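Local coordinates for uncharacterized protein (PDB 4XE7) that is a bacterial actin-like protein of the ParM family and probably forms filaments of the bacterial cytoskeleton that serve plasmid segregation, at residues Ser204-Ile209 against Phe402-Tyr407; Leu12-Asp16 against Tyr407-Leu412; Leu272-Lys276 against Glu292-Phe297; Phe279-Leu285 against Trp329-Glu334; Gly343-Ala348 against Phe376-Leu381. All blocks are in the same frame, centred on the assembly; numbering follows the deposited sequence.

Interaction 1: Ser204-Ile209 against Phe402-Tyr407; sequences SSVLAI and FTSRSY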
# COMPACT_ATOMS: atom_id res chain seq x y z
N SER A 204 6.71 -0.74 -13.72
CA SER A 204 7.75 -1.12 -12.75
C SER A 204 7.27 -2.23 -11.84
O SER A 204 8.08 -3.00 -11.33
CB SER A 204 8.19 0.06 -11.88
OG SER A 204 8.73 1.10 -12.65
N SER A 205 5.96 -2.28 -11.61
CA SER A 205 5.37 -3.20 -10.65
C SER A 205 5.66 -4.65 -10.99
O SER A 205 5.55 -5.53 -10.14
CB SER A 205 3.87 -2.96 -10.55
OG SER A 205 3.61 -1.64 -10.09
N VAL A 206 6.05 -4.87 -12.25
CA VAL A 206 6.53 -6.15 -12.74
C VAL A 206 7.69 -6.66 -11.90
O VAL A 206 7.77 -7.86 -11.59
CB VAL A 206 6.96 -6.03 -14.23
CG1 VAL A 206 7.78 -7.22 -14.67
CG2 VAL A 206 5.75 -5.86 -15.12
N LEU A 207 8.60 -5.77 -11.52
CA LEU A 207 9.74 -6.17 -10.69
C LEU A 207 9.29 -6.83 -9.38
O LEU A 207 9.87 -7.84 -8.97
CB LEU A 207 10.64 -4.97 -10.39
CG LEU A 207 11.61 -4.62 -11.50
CD1 LEU A 207 12.32 -3.30 -11.21
CD2 LEU A 207 12.61 -5.76 -11.67
N ALA A 208 8.25 -6.29 -8.76
CA ALA A 208 7.80 -6.77 -7.45
C ALA A 208 7.03 -8.08 -7.58
O ALA A 208 6.86 -8.80 -6.60
CB ALA A 208 6.95 -5.74 -6.74
N ILE A 209 6.57 -8.38 -8.78
CA ILE A 209 5.94 -9.67 -9.03
C ILE A 209 7.01 -10.72 -9.28
O ILE A 209 6.92 -11.85 -8.79
CB ILE A 209 4.95 -9.56 -10.20
CG1 ILE A 209 3.74 -8.75 -9.72
CG2 ILE A 209 4.54 -10.95 -10.69
CD1 ILE A 209 2.96 -8.10 -10.83
N PHE A 402 3.42 -3.00 -4.13
CA PHE A 402 4.15 -3.48 -5.31
C PHE A 402 4.94 -2.35 -5.96
O PHE A 402 6.02 -2.57 -6.53
CB PHE A 402 3.19 -4.11 -6.34
CG PHE A 402 2.87 -5.58 -6.10
CD1 PHE A 402 3.45 -6.29 -5.06
CD2 PHE A 402 2.00 -6.26 -6.95
CE1 PHE A 402 3.17 -7.63 -4.87
CE2 PHE A 402 1.72 -7.59 -6.77
CZ PHE A 402 2.30 -8.28 -5.72
N THR A 403 4.41 -1.13 -5.89
CA THR A 403 5.10 0.02 -6.46
C THR A 403 6.35 0.37 -5.64
O THR A 403 7.44 0.51 -6.20
CB THR A 403 4.19 1.24 -6.53
OG1 THR A 403 3.05 0.92 -7.35
CG2 THR A 403 4.94 2.44 -7.12
N SER A 404 6.20 0.51 -4.32
CA SER A 404 7.35 0.81 -3.48
C SER A 404 8.36 -0.34 -3.45
O SER A 404 9.57 -0.09 -3.43
CB SER A 404 6.93 1.17 -2.05
OG SER A 404 5.98 0.26 -1.52
N ARG A 405 7.88 -1.58 -3.44
CA ARG A 405 8.78 -2.72 -3.51
C ARG A 405 9.55 -2.75 -4.82
O ARG A 405 10.74 -3.10 -4.83
CB ARG A 405 8.01 -4.05 -3.33
CG ARG A 405 7.48 -4.25 -1.93
CD ARG A 405 6.43 -5.34 -1.87
NE ARG A 405 7.01 -6.64 -2.15
CZ ARG A 405 7.46 -7.48 -1.23
NH1 ARG A 405 7.39 -7.17 0.05
NH2 ARG A 405 7.98 -8.63 -1.59
N SER A 406 8.90 -2.38 -5.92
CA SER A 406 9.58 -2.32 -7.22
C SER A 406 10.70 -1.29 -7.20
O SER A 406 11.82 -1.56 -7.63
CB SER A 406 8.60 -1.98 -8.35
OG SER A 406 7.61 -2.98 -8.49
N TYR A 407 10.39 -0.09 -6.72
CA TYR A 407 11.41 0.93 -6.54
C TYR A 407 12.55 0.38 -5.67
O TYR A 407 13.72 0.51 -6.01
CB TYR A 407 10.81 2.20 -5.93
CG TYR A 407 9.73 2.86 -6.78
CD1 TYR A 407 9.56 2.51 -8.12
CD2 TYR A 407 8.88 3.83 -6.25
CE1 TYR A 407 8.59 3.10 -8.90
CE2 TYR A 407 7.89 4.44 -7.04
CZ TYR A 407 7.77 4.06 -8.37
OH TYR A 407 6.81 4.62 -9.19
O HOH W 1 8.30 -8.07 -4.35
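The ring of Phe-402 is met obliquely by Ala-208 and Ile-209. The methyl CB of Ala-208 lies 3.9 Å from Phe-402 CD1. Ile-209 CG1 reaches Phe-402 CE2 at 3.8 Å, further round the ring, the two side chains crossing at about a right angle. Tyr-407 offers its ring edge to Ser-204 OG, while one face carries the carbonyl O of Thr-403 from its own helix. At the guanidinium edge of Arg-405, in its plane, sits a water. Arg-405 NH2 donates to it, and it donates to Ala-208 O. NH2 also forms a salt bridge with Asp-212. These groups join helix 205-210 to the start of helix 402-418 in the actin-like fold. The two short axes cross at 87°. Ala-208 and Ser-406 meet at the crossing, CA to CA 4.8 Å, and their small side chains allow the axes to approach to 7.3 Å. Ser-406 OG is held beside its backbone N (chi1 -63°). It lies 2.6 Å from Phe-402 O and 2.9 Å from Ser-204 O, and its single proton could serve either. Ala-208 N gives OG a weak hydrogen bond. The Ala-208 methyl packs on Ser-406 OG and Phe-402 O, both at 3.3 Å.

Interaction 2: Leu12-Asp16 against Tyr407-Leu412; sequences LGGFD and YLIANL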
# COMPACT_ATOMS: atom_id res chain seq x y z
N LEU A 12 18.06 1.84 2.67
CA LEU A 12 17.75 1.46 1.31
C LEU A 12 16.23 1.29 1.17
O LEU A 12 15.68 0.31 1.65
CB LEU A 12 18.47 0.17 0.93
CG LEU A 12 18.38 -0.16 -0.57
CD1 LEU A 12 19.32 0.75 -1.38
CD2 LEU A 12 18.63 -1.63 -0.85
N GLY A 13 15.57 2.25 0.53
CA GLY A 13 14.13 2.19 0.38
C GLY A 13 13.60 2.43 -1.03
O GLY A 13 14.35 2.75 -1.97
N GLY A 14 12.29 2.23 -1.18
CA GLY A 14 11.57 2.55 -2.40
C GLY A 14 10.47 3.48 -1.96
O GLY A 14 9.79 3.21 -0.97
N PHE A 15 10.28 4.58 -2.67
CA PHE A 15 9.40 5.62 -2.18
C PHE A 15 8.30 5.91 -3.19
O PHE A 15 8.55 6.42 -4.29
CB PHE A 15 10.21 6.88 -1.85
CG PHE A 15 11.37 6.60 -0.96
CD1 PHE A 15 12.63 6.34 -1.49
CD2 PHE A 15 11.20 6.53 0.42
CE1 PHE A 15 13.70 6.05 -0.67
CE2 PHE A 15 12.28 6.23 1.26
CZ PHE A 15 13.53 5.99 0.71
N ASP A 16 7.09 5.55 -2.79
CA ASP A 16 5.92 5.66 -3.63
C ASP A 16 5.04 6.80 -3.13
O ASP A 16 4.33 6.68 -2.13
CB ASP A 16 5.17 4.32 -3.63
CG ASP A 16 3.82 4.40 -4.30
OD1 ASP A 16 3.62 5.29 -5.16
OD2 ASP A 16 2.96 3.56 -3.97
N TYR A 407 10.39 -0.09 -6.72
CA TYR A 407 11.41 0.93 -6.54
C TYR A 407 12.55 0.38 -5.67
O TYR A 407 13.72 0.51 -6.01
CB TYR A 407 10.81 2.20 -5.93
CG TYR A 407 9.73 2.86 -6.78
CD1 TYR A 407 9.56 2.51 -8.12
CD2 TYR A 407 8.88 3.83 -6.25
CE1 TYR A 407 8.59 3.10 -8.90
CE2 TYR A 407 7.89 4.44 -7.04
CZ TYR A 407 7.77 4.06 -8.37
OH TYR A 407 6.81 4.62 -9.19
N LEU A 408 12.20 -0.25 -4.54
CA LEU A 408 13.22 -0.76 -3.62
C LEU A 408 14.16 -1.76 -4.33
O LEU A 408 15.38 -1.65 -4.24
CB LEU A 408 12.57 -1.43 -2.40
CG LEU A 408 13.49 -2.19 -1.42
CD1 LEU A 408 14.62 -1.31 -0.88
CD2 LEU A 408 12.69 -2.81 -0.27
N ILE A 409 13.59 -2.73 -5.04
CA ILE A 409 14.40 -3.70 -5.79
C ILE A 409 15.30 -3.00 -6.83
O ILE A 409 16.48 -3.34 -6.97
CB ILE A 409 13.50 -4.74 -6.49
CG1 ILE A 409 12.77 -5.59 -5.44
CG2 ILE A 409 14.30 -5.64 -7.44
CD1 ILE A 409 11.47 -6.19 -5.94
N ALA A 410 14.75 -2.03 -7.56
CA ALA A 410 15.52 -1.25 -8.51
C ALA A 410 16.66 -0.54 -7.78
O ALA A 410 17.79 -0.50 -8.26
CB ALA A 410 14.64 -0.22 -9.23
N ASN A 411 16.35 -0.01 -6.60
CA ASN A 411 17.36 0.67 -5.79
C ASN A 411 18.50 -0.26 -5.35
O ASN A 411 19.67 0.12 -5.40
CB ASN A 411 16.71 1.32 -4.57
CG ASN A 411 17.49 2.52 -4.05
OD1 ASN A 411 18.52 2.90 -4.62
ND2 ASN A 411 17.01 3.12 -2.97
N LEU A 412 18.16 -1.47 -4.92
CA LEU A 412 19.18 -2.45 -4.53
C LEU A 412 20.07 -2.80 -5.72
O LEU A 412 21.30 -2.79 -5.62
CB LEU A 412 18.54 -3.71 -3.94
CG LEU A 412 19.52 -4.84 -3.61
CD1 LEU A 412 20.57 -4.37 -2.62
CD2 LEU A 412 18.79 -6.06 -3.06
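Asn-411 donates through ND2 to the carbonyl O of Gly-13, at 2.9 Å and with an N-H...O angle of 158°. The donor lies in the carbonyl plane, and the acceptor lies close to the plane of the Asn-411 amide. The same amide runs past Leu-12 in the opposite direction, with Leu-12 CD1 3.7 Å from ND2. The other branch, Leu-12 CD2, meets Leu-412 CB at 3.7 Å and at about a right angle. Leu-408 CD1 touches Leu-12 CG at 3.9 Å. Next to these, the backbones come very close: the CA atoms of Gly-14 and Leu-408 are 3.9 Å apart. Gly-14 has no side chain to hold them off, and its CA rests 3.6 Å from Tyr-407 CB. Tyr-407 turns its ring edge to the strand, with CD2 3.3 Å from Phe-15 O. In the second shell, Asn-411 ND2 has another acceptor in Pro-149 O, so both partners help fix the amide. Its OD1 accepts a weak bond from Gln-415. The helix segment, near the C-terminal end of an actin-like chain, runs over the strand at a slant, its N-to-C direction 141° from the strand's. Strand 21-27 pairs with strand 13-17, Ser-151 of strand 145-154 bonds to Phe-15, and helix 2-7 covers Leu-12 and Leu-412.

Interaction 3: Leu272-Lys276 against Glu292-Phe297; sequences LKNIK and EIESPF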
# COMPACT_ATOMS: atom_id res chain seq x y z
N LEU A 272 -22.50 -10.23 3.81
CA LEU A 272 -22.78 -9.79 5.18
C LEU A 272 -24.27 -9.91 5.48
O LEU A 272 -24.65 -10.34 6.58
CB LEU A 272 -22.30 -8.34 5.38
CG LEU A 272 -20.76 -8.35 5.35
CD1 LEU A 272 -20.21 -6.96 5.35
CD2 LEU A 272 -20.21 -9.14 6.52
N LYS A 273 -25.10 -9.55 4.51
CA LYS A 273 -26.55 -9.68 4.69
C LYS A 273 -26.99 -11.12 4.92
O LYS A 273 -27.78 -11.40 5.84
CB LYS A 273 -27.31 -9.11 3.48
CG LYS A 273 -28.75 -9.63 3.42
CD LYS A 273 -29.60 -8.86 2.41
CE LYS A 273 -29.86 -9.68 1.16
NZ LYS A 273 -28.61 -9.91 0.39
N ASN A 274 -26.50 -12.02 4.07
CA ASN A 274 -26.79 -13.45 4.19
C ASN A 274 -26.25 -14.06 5.47
O ASN A 274 -26.85 -14.98 6.03
CB ASN A 274 -26.21 -14.23 3.00
CG ASN A 274 -26.92 -13.92 1.70
OD1 ASN A 274 -28.10 -13.59 1.71
ND2 ASN A 274 -26.20 -14.01 0.58
N ILE A 275 -25.09 -13.58 5.94
CA ILE A 275 -24.54 -14.06 7.21
C ILE A 275 -25.48 -13.73 8.37
O ILE A 275 -25.75 -14.58 9.24
CB ILE A 275 -23.13 -13.47 7.48
CG1 ILE A 275 -22.10 -14.20 6.60
CG2 ILE A 275 -22.75 -13.61 8.97
CD1 ILE A 275 -20.69 -13.73 6.76
N LYS A 276 -25.99 -12.50 8.40
CA LYS A 276 -26.94 -12.14 9.43
C LYS A 276 -28.21 -12.99 9.31
O LYS A 276 -28.73 -13.49 10.32
CB LYS A 276 -27.31 -10.67 9.34
CG LYS A 276 -28.46 -10.36 10.30
CD LYS A 276 -28.54 -8.92 10.72
CE LYS A 276 -29.75 -8.75 11.64
NZ LYS A 276 -29.85 -7.37 12.13
N GLU A 292 -33.88 -6.71 15.33
CA GLU A 292 -32.83 -5.77 15.69
C GLU A 292 -31.85 -5.52 14.54
O GLU A 292 -31.63 -6.38 13.67
CB GLU A 292 -32.09 -6.29 16.91
CG GLU A 292 -33.03 -6.63 18.03
CD GLU A 292 -33.33 -5.45 18.95
OE1 GLU A 292 -33.01 -4.31 18.59
OE2 GLU A 292 -33.87 -5.69 20.05
N ILE A 293 -31.26 -4.33 14.53
CA ILE A 293 -30.45 -3.90 13.39
C ILE A 293 -29.02 -4.44 13.40
O ILE A 293 -28.40 -4.56 12.34
CB ILE A 293 -30.39 -2.35 13.30
CG1 ILE A 293 -30.09 -1.90 11.87
CG2 ILE A 293 -29.40 -1.75 14.32
CD1 ILE A 293 -30.16 -0.39 11.69
N GLU A 294 -28.49 -4.77 14.57
CA GLU A 294 -27.05 -5.08 14.67
C GLU A 294 -26.66 -6.36 13.93
O GLU A 294 -27.53 -7.15 13.52
CB GLU A 294 -26.63 -5.18 16.14
CG GLU A 294 -26.53 -3.83 16.85
CD GLU A 294 -27.88 -3.29 17.30
OE1 GLU A 294 -28.91 -3.98 17.11
OE2 GLU A 294 -27.91 -2.18 17.85
N SER A 295 -25.36 -6.57 13.78
CA SER A 295 -24.84 -7.64 12.93
C SER A 295 -23.42 -7.98 13.36
O SER A 295 -22.78 -7.19 14.02
CB SER A 295 -24.88 -7.22 11.46
OG SER A 295 -23.94 -6.19 11.21
N PRO A 296 -22.91 -9.17 12.98
CA PRO A 296 -21.64 -9.59 13.57
C PRO A 296 -20.38 -8.86 13.09
O PRO A 296 -19.34 -9.02 13.74
CB PRO A 296 -21.56 -11.08 13.21
CG PRO A 296 -22.51 -11.27 12.06
CD PRO A 296 -23.60 -10.27 12.27
N PHE A 297 -20.44 -8.07 12.01
CA PHE A 297 -19.25 -7.35 11.53
C PHE A 297 -19.51 -5.85 11.45
O PHE A 297 -20.62 -5.44 11.15
CB PHE A 297 -18.80 -7.87 10.15
CG PHE A 297 -18.29 -9.27 10.19
CD1 PHE A 297 -16.99 -9.53 10.60
CD2 PHE A 297 -19.13 -10.32 9.91
CE1 PHE A 297 -16.53 -10.82 10.68
CE2 PHE A 297 -18.67 -11.61 9.98
CZ PHE A 297 -17.37 -11.86 10.37
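Lys-276 reaches from the helix to the loop 292-297 with a fully extended chain. CG is anti to the backbone N (chi1 172°), and the bonds beyond it stay near trans, which carries NZ out to the loop carbonyls. There the ammonium group donates to Glu-292 O at 2.6 Å and to Glu-294 O at 2.7 Å. It approaches these two oxygens tilted 19° and 26° from their carbonyl planes. A third, weak bond goes to Ile-293 O. Three successive carbonyls gather round one ammonium group, which ties the loop backbone to the helix. Lys-276 CD also lies 4.1 Å from Ser-295 CB. The helix is 265-279, and the loop leads from helix 283-289 to helix 300-317, so the contact ties two parts of one helical region of the actin-like fold. Closer to the buried side the contacts become apolar. Ile-275 and Pro-296 pass at a slant, with CG2 of the isoleucine 3.9 Å from CG of the proline. Leu-272 crosses Phe-297 at about a right angle, and its CD2 meets the ring obliquely at CD2, 3.7 Å away. Ile-275 CD1 comes to the same ring at CE2, 4.4 Å off. Helix 300-317 packs on Phe-297 too, through Asp-302, Arg-306 and Leu-307.

Interaction 4: Phe279-Leu285 against Trp329-Glu334; sequences FMENEIL and WGPVKE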
# COMPACT_ATOMS: atom_id res chain seq x y z
N PHE A 279 -27.60 -16.35 10.97
CA PHE A 279 -27.61 -16.30 12.42
C PHE A 279 -29.04 -16.17 12.93
O PHE A 279 -29.39 -16.76 13.95
CB PHE A 279 -26.75 -15.14 12.96
CG PHE A 279 -25.31 -15.52 13.17
CD1 PHE A 279 -24.89 -16.03 14.39
CD2 PHE A 279 -24.38 -15.38 12.15
CE1 PHE A 279 -23.56 -16.38 14.60
CE2 PHE A 279 -23.05 -15.73 12.35
CZ PHE A 279 -22.64 -16.24 13.58
N MET A 280 -29.88 -15.43 12.22
CA MET A 280 -31.26 -15.26 12.66
C MET A 280 -32.11 -16.51 12.42
O MET A 280 -33.30 -16.52 12.72
CB MET A 280 -31.90 -14.03 11.99
CG MET A 280 -31.22 -12.67 12.39
SD MET A 280 -31.08 -12.36 14.19
CE MET A 280 -30.12 -10.87 14.26
N GLU A 281 -31.50 -17.59 11.92
CA GLU A 281 -32.18 -18.89 11.91
C GLU A 281 -31.88 -19.64 13.20
O GLU A 281 -32.62 -20.54 13.59
CB GLU A 281 -31.76 -19.73 10.69
CG GLU A 281 -32.06 -19.08 9.33
CD GLU A 281 -31.43 -19.83 8.15
OE1 GLU A 281 -30.83 -20.90 8.39
OE2 GLU A 281 -31.52 -19.35 7.00
N ASN A 282 -30.79 -19.25 13.86
CA ASN A 282 -30.39 -19.82 15.14
C ASN A 282 -31.35 -19.40 16.26
O ASN A 282 -31.75 -18.24 16.34
CB ASN A 282 -28.96 -19.39 15.46
CG ASN A 282 -28.38 -20.12 16.66
OD1 ASN A 282 -28.90 -20.03 17.76
ND2 ASN A 282 -27.26 -20.81 16.45
N GLU A 283 -31.71 -20.34 17.12
CA GLU A 283 -32.75 -20.10 18.11
C GLU A 283 -32.31 -19.13 19.22
O GLU A 283 -33.12 -18.40 19.77
CB GLU A 283 -33.22 -21.42 18.72
CG GLU A 283 -33.99 -22.32 17.74
CD GLU A 283 -35.30 -21.70 17.28
OE1 GLU A 283 -35.93 -20.98 18.08
OE2 GLU A 283 -35.70 -21.94 16.12
N ILE A 284 -31.03 -19.14 19.56
CA ILE A 284 -30.49 -18.20 20.53
C ILE A 284 -30.66 -16.75 20.04
O ILE A 284 -31.07 -15.86 20.79
CB ILE A 284 -29.01 -18.50 20.81
CG1 ILE A 284 -28.86 -19.93 21.35
CG2 ILE A 284 -28.40 -17.45 21.77
CD1 ILE A 284 -27.44 -20.48 21.31
N LEU A 285 -30.36 -16.54 18.76
CA LEU A 285 -30.51 -15.22 18.15
C LEU A 285 -31.99 -14.81 18.08
O LEU A 285 -32.33 -13.65 18.29
CB LEU A 285 -29.89 -15.19 16.75
CG LEU A 285 -28.40 -14.85 16.63
CD1 LEU A 285 -28.10 -13.45 17.22
CD2 LEU A 285 -27.56 -15.92 17.31
N TRP A 329 -20.54 -14.64 16.76
CA TRP A 329 -21.32 -13.46 17.12
C TRP A 329 -21.69 -13.60 18.61
O TRP A 329 -22.56 -14.41 18.98
CB TRP A 329 -22.56 -13.33 16.23
CG TRP A 329 -23.25 -12.01 16.34
CD1 TRP A 329 -22.83 -10.92 17.04
CD2 TRP A 329 -24.49 -11.64 15.72
NE1 TRP A 329 -23.73 -9.89 16.89
CE2 TRP A 329 -24.76 -10.31 16.10
CE3 TRP A 329 -25.40 -12.31 14.89
CZ2 TRP A 329 -25.91 -9.62 15.67
CZ3 TRP A 329 -26.55 -11.63 14.48
CH2 TRP A 329 -26.78 -10.30 14.86
N GLY A 330 -21.00 -12.85 19.46
CA GLY A 330 -21.08 -13.10 20.88
C GLY A 330 -20.62 -14.53 21.09
O GLY A 330 -19.62 -14.94 20.50
N PRO A 331 -21.36 -15.31 21.89
CA PRO A 331 -20.96 -16.69 22.19
C PRO A 331 -21.39 -17.71 21.14
O PRO A 331 -21.09 -18.90 21.29
CB PRO A 331 -21.67 -16.96 23.51
CG PRO A 331 -22.94 -16.18 23.37
CD PRO A 331 -22.58 -14.93 22.61
N VAL A 332 -22.09 -17.26 20.11
CA VAL A 332 -22.61 -18.19 19.11
C VAL A 332 -21.69 -18.28 17.90
O VAL A 332 -21.24 -17.26 17.38
CB VAL A 332 -24.03 -17.79 18.64
CG1 VAL A 332 -24.60 -18.85 17.66
CG2 VAL A 332 -24.94 -17.65 19.83
N LYS A 333 -21.41 -19.50 17.45
CA LYS A 333 -20.62 -19.71 16.24
C LYS A 333 -21.48 -20.33 15.13
O LYS A 333 -22.27 -21.23 15.39
CB LYS A 333 -19.42 -20.61 16.51
CG LYS A 333 -18.21 -19.92 17.13
CD LYS A 333 -17.08 -20.92 17.32
CE LYS A 333 -15.71 -20.26 17.38
NZ LYS A 333 -15.51 -19.48 18.63
N GLU A 334 -21.33 -19.82 13.91
CA GLU A 334 -22.03 -20.38 12.76
C GLU A 334 -21.04 -20.64 11.63
O GLU A 334 -20.17 -19.81 11.31
CB GLU A 334 -23.15 -19.43 12.28
CG GLU A 334 -24.41 -19.46 13.16
CD GLU A 334 -25.30 -20.69 12.92
OE1 GLU A 334 -25.07 -21.45 11.95
OE2 GLU A 334 -26.25 -20.89 13.72
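Two turns face each other here: a type I beta turn from Phe-279 to Asn-282, and a type II' beta turn from Trp-329 to Val-332 that closes a hairpin. Phe-279 fills the space between Trp-329 and Glu-334. Its ring receives the edge of Trp-329 in an offset edge-to-face stack, with the phenyl and six-membered ring centroids 5.5 Å apart and the planes at 82°. Glu-334 CG lies over a face of the Phe-279 ring, 3.6 Å from the centroid. A bend at chi2 (-77°) then turns the glutamate carboxylate toward Asn-282. Trp-329 has contacts of its own. Leu-285 CD1 sits over one face, 4.0 Å from the six-membered ring centroid, and Met-280 CE comes to the edge, 3.4 Å from CH2. The hairpin is strands 326-329 and 332-335, a two-stranded antiparallel sheet. It packs against the link between helices 265-279 and 283-289, at the outer end of this actin-like chain. Asn-282 is the N-cap of helix 283-289. Its OD1 accepts from Ile-284 N at 2.9 Å. Its ND2 donates to Glu-334 OE2, also at 2.9 Å, in a nearly straight bond (175°). The carboxylate is met on its anti side, with the amide and carboxylate planes almost perpendicular. Both ends of the amide are thus engaged. Val-332 CG2 packs on Ile-284 CG2 and on Leu-285 CD2, both at 4.0 Å.

Interaction 5: Gly343-Ala348 against Phe376-Leu381; sequences GMLKYA and FGYAGL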
# COMPACT_ATOMS: atom_id res chain seq x y z
N GLY A 343 -20.39 -15.83 -2.59
CA GLY A 343 -20.07 -14.46 -2.97
C GLY A 343 -18.68 -14.38 -3.58
O GLY A 343 -18.49 -13.65 -4.56
N MET A 344 -17.71 -15.10 -3.02
CA MET A 344 -16.36 -15.15 -3.60
C MET A 344 -16.37 -15.66 -5.07
O MET A 344 -15.68 -15.12 -5.93
CB MET A 344 -15.44 -16.05 -2.77
CG MET A 344 -15.01 -15.51 -1.43
SD MET A 344 -14.05 -16.75 -0.53
CE MET A 344 -13.28 -15.70 0.71
N LEU A 345 -17.13 -16.71 -5.34
CA LEU A 345 -17.06 -17.33 -6.66
C LEU A 345 -17.91 -16.56 -7.67
O LEU A 345 -17.58 -16.51 -8.85
CB LEU A 345 -17.49 -18.79 -6.60
CG LEU A 345 -16.58 -19.66 -5.74
CD1 LEU A 345 -17.14 -21.07 -5.63
CD2 LEU A 345 -15.19 -19.68 -6.33
N LYS A 346 -19.00 -15.96 -7.19
CA LYS A 346 -19.80 -15.06 -8.02
C LYS A 346 -18.92 -13.88 -8.48
O LYS A 346 -18.90 -13.50 -9.67
CB LYS A 346 -21.01 -14.56 -7.23
CG LYS A 346 -22.04 -13.81 -8.05
CD LYS A 346 -23.44 -14.01 -7.46
CE LYS A 346 -23.51 -13.56 -6.01
NZ LYS A 346 -24.66 -14.19 -5.30
N TYR A 347 -18.16 -13.33 -7.54
CA TYR A 347 -17.21 -12.27 -7.86
C TYR A 347 -16.11 -12.76 -8.82
O TYR A 347 -15.76 -12.07 -9.77
CB TYR A 347 -16.59 -11.72 -6.57
CG TYR A 347 -15.45 -10.75 -6.83
CD1 TYR A 347 -15.69 -9.43 -7.20
CD2 TYR A 347 -14.13 -11.15 -6.68
CE1 TYR A 347 -14.64 -8.54 -7.41
CE2 TYR A 347 -13.08 -10.28 -6.90
CZ TYR A 347 -13.34 -8.97 -7.27
OH TYR A 347 -12.29 -8.10 -7.50
N ALA A 348 -15.57 -13.95 -8.55
CA ALA A 348 -14.54 -14.54 -9.42
C ALA A 348 -15.02 -14.70 -10.87
O ALA A 348 -14.30 -14.40 -11.81
CB ALA A 348 -14.10 -15.87 -8.88
N PHE A 376 -9.89 -11.60 -2.10
CA PHE A 376 -11.30 -11.94 -1.91
C PHE A 376 -11.74 -13.05 -2.88
O PHE A 376 -12.43 -14.02 -2.47
CB PHE A 376 -12.18 -10.69 -2.10
CG PHE A 376 -13.66 -10.96 -1.99
CD1 PHE A 376 -14.23 -11.31 -0.77
CD2 PHE A 376 -14.49 -10.87 -3.10
CE1 PHE A 376 -15.59 -11.56 -0.66
CE2 PHE A 376 -15.85 -11.10 -3.00
CZ PHE A 376 -16.40 -11.45 -1.77
N GLY A 377 -11.34 -12.91 -4.14
CA GLY A 377 -11.76 -13.82 -5.21
C GLY A 377 -10.82 -14.97 -5.48
O GLY A 377 -11.00 -15.71 -6.45
N TYR A 378 -9.83 -15.15 -4.60
CA TYR A 378 -8.78 -16.14 -4.79
C TYR A 378 -9.32 -17.56 -5.09
O TYR A 378 -8.78 -18.24 -5.96
CB TYR A 378 -7.84 -16.19 -3.57
CG TYR A 378 -6.65 -17.12 -3.78
CD1 TYR A 378 -6.68 -18.43 -3.32
CD2 TYR A 378 -5.52 -16.69 -4.46
CE1 TYR A 378 -5.58 -19.30 -3.54
CE2 TYR A 378 -4.44 -17.54 -4.68
CZ TYR A 378 -4.47 -18.84 -4.21
OH TYR A 378 -3.40 -19.68 -4.43
N ALA A 379 -10.35 -18.01 -4.38
CA ALA A 379 -10.83 -19.38 -4.54
C ALA A 379 -11.22 -19.70 -5.98
O ALA A 379 -11.02 -20.81 -6.45
CB ALA A 379 -12.01 -19.66 -3.60
N GLY A 380 -11.76 -18.71 -6.68
CA GLY A 380 -12.10 -18.87 -8.08
C GLY A 380 -11.00 -18.41 -9.04
O GLY A 380 -10.66 -19.12 -10.00
N LEU A 381 -10.44 -17.23 -8.78
CA LEU A 381 -9.44 -16.65 -9.69
C LEU A 381 -8.26 -17.58 -9.93
O LEU A 381 -7.71 -17.62 -11.03
CB LEU A 381 -8.94 -15.30 -9.15
CG LEU A 381 -10.01 -14.21 -9.11
CD1 LEU A 381 -9.56 -13.01 -8.27
CD2 LEU A 381 -10.36 -13.78 -10.51
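Tyr-347 and Phe-376 form an offset edge-to-face pair, where the long helix 337-362 packs against the junction of helices 372-376 and 378-381 in this actin-like fold. The Phe-376 edge points to the Tyr-347 face. The ring centroids are 5.4 Å apart and the planes stand at 63°. Both side chains have CG anti to the backbone N (chi1 172° for Tyr-347 and 177° for Phe-376). This brings the two rings together, with CD2 of one 3.6 Å from CD2 of the other. Met-344 differs: its CG is anti to the carbonyl carbon, and the chain runs extended beyond it. Its CG lies over one face of Phe-376, off toward the rim, 4.1 Å from CE1. The same methionine carbon approaches Phe-376 O at 3.2 Å. Tyr-267 of helix 265-279 meets Tyr-347 edge-to-face, and Ile-268 and Ile-271 pack on Phe-376. Gly-377 follows, as N-cap of helix 378-381, and its CA lies at the edge of the Tyr-347 ring. With no CB there, the glycine can come this close. Leu-345 sends CD2 to Gly-380 N at 3.6 Å, and to Ala-379 CB at 4.2 Å. Gly-380 likewise presents bare backbone to helix 337-362. The Ala-348 methyl rests on it, with CB 3.7 Å from Gly-380 CA.

Interactions 1 and 2 lie together, with centres 9 Å apart. They share Tyr-407 and helix 402-418, which packs on helix 205-210 and then on strand 13-17. Interaction 2 joins the two ends of the chain, and the other four fall within the span it closes. Interactions 3 and 4 form a second group, with centres 11 Å apart. They touch where Trp-329 packs on Glu-294, Ser-295 and Pro-296, and their segments alternate along the chain. Interaction 5 comes later in sequence, with its centre about 21 Å from that of interaction 3. Interactions 1 and 2 thus bring the C-terminal helix onto a strand near the N-terminus. Interactions 3, 4 and 5 join helices and a hairpin across the chain's centre from interaction 2.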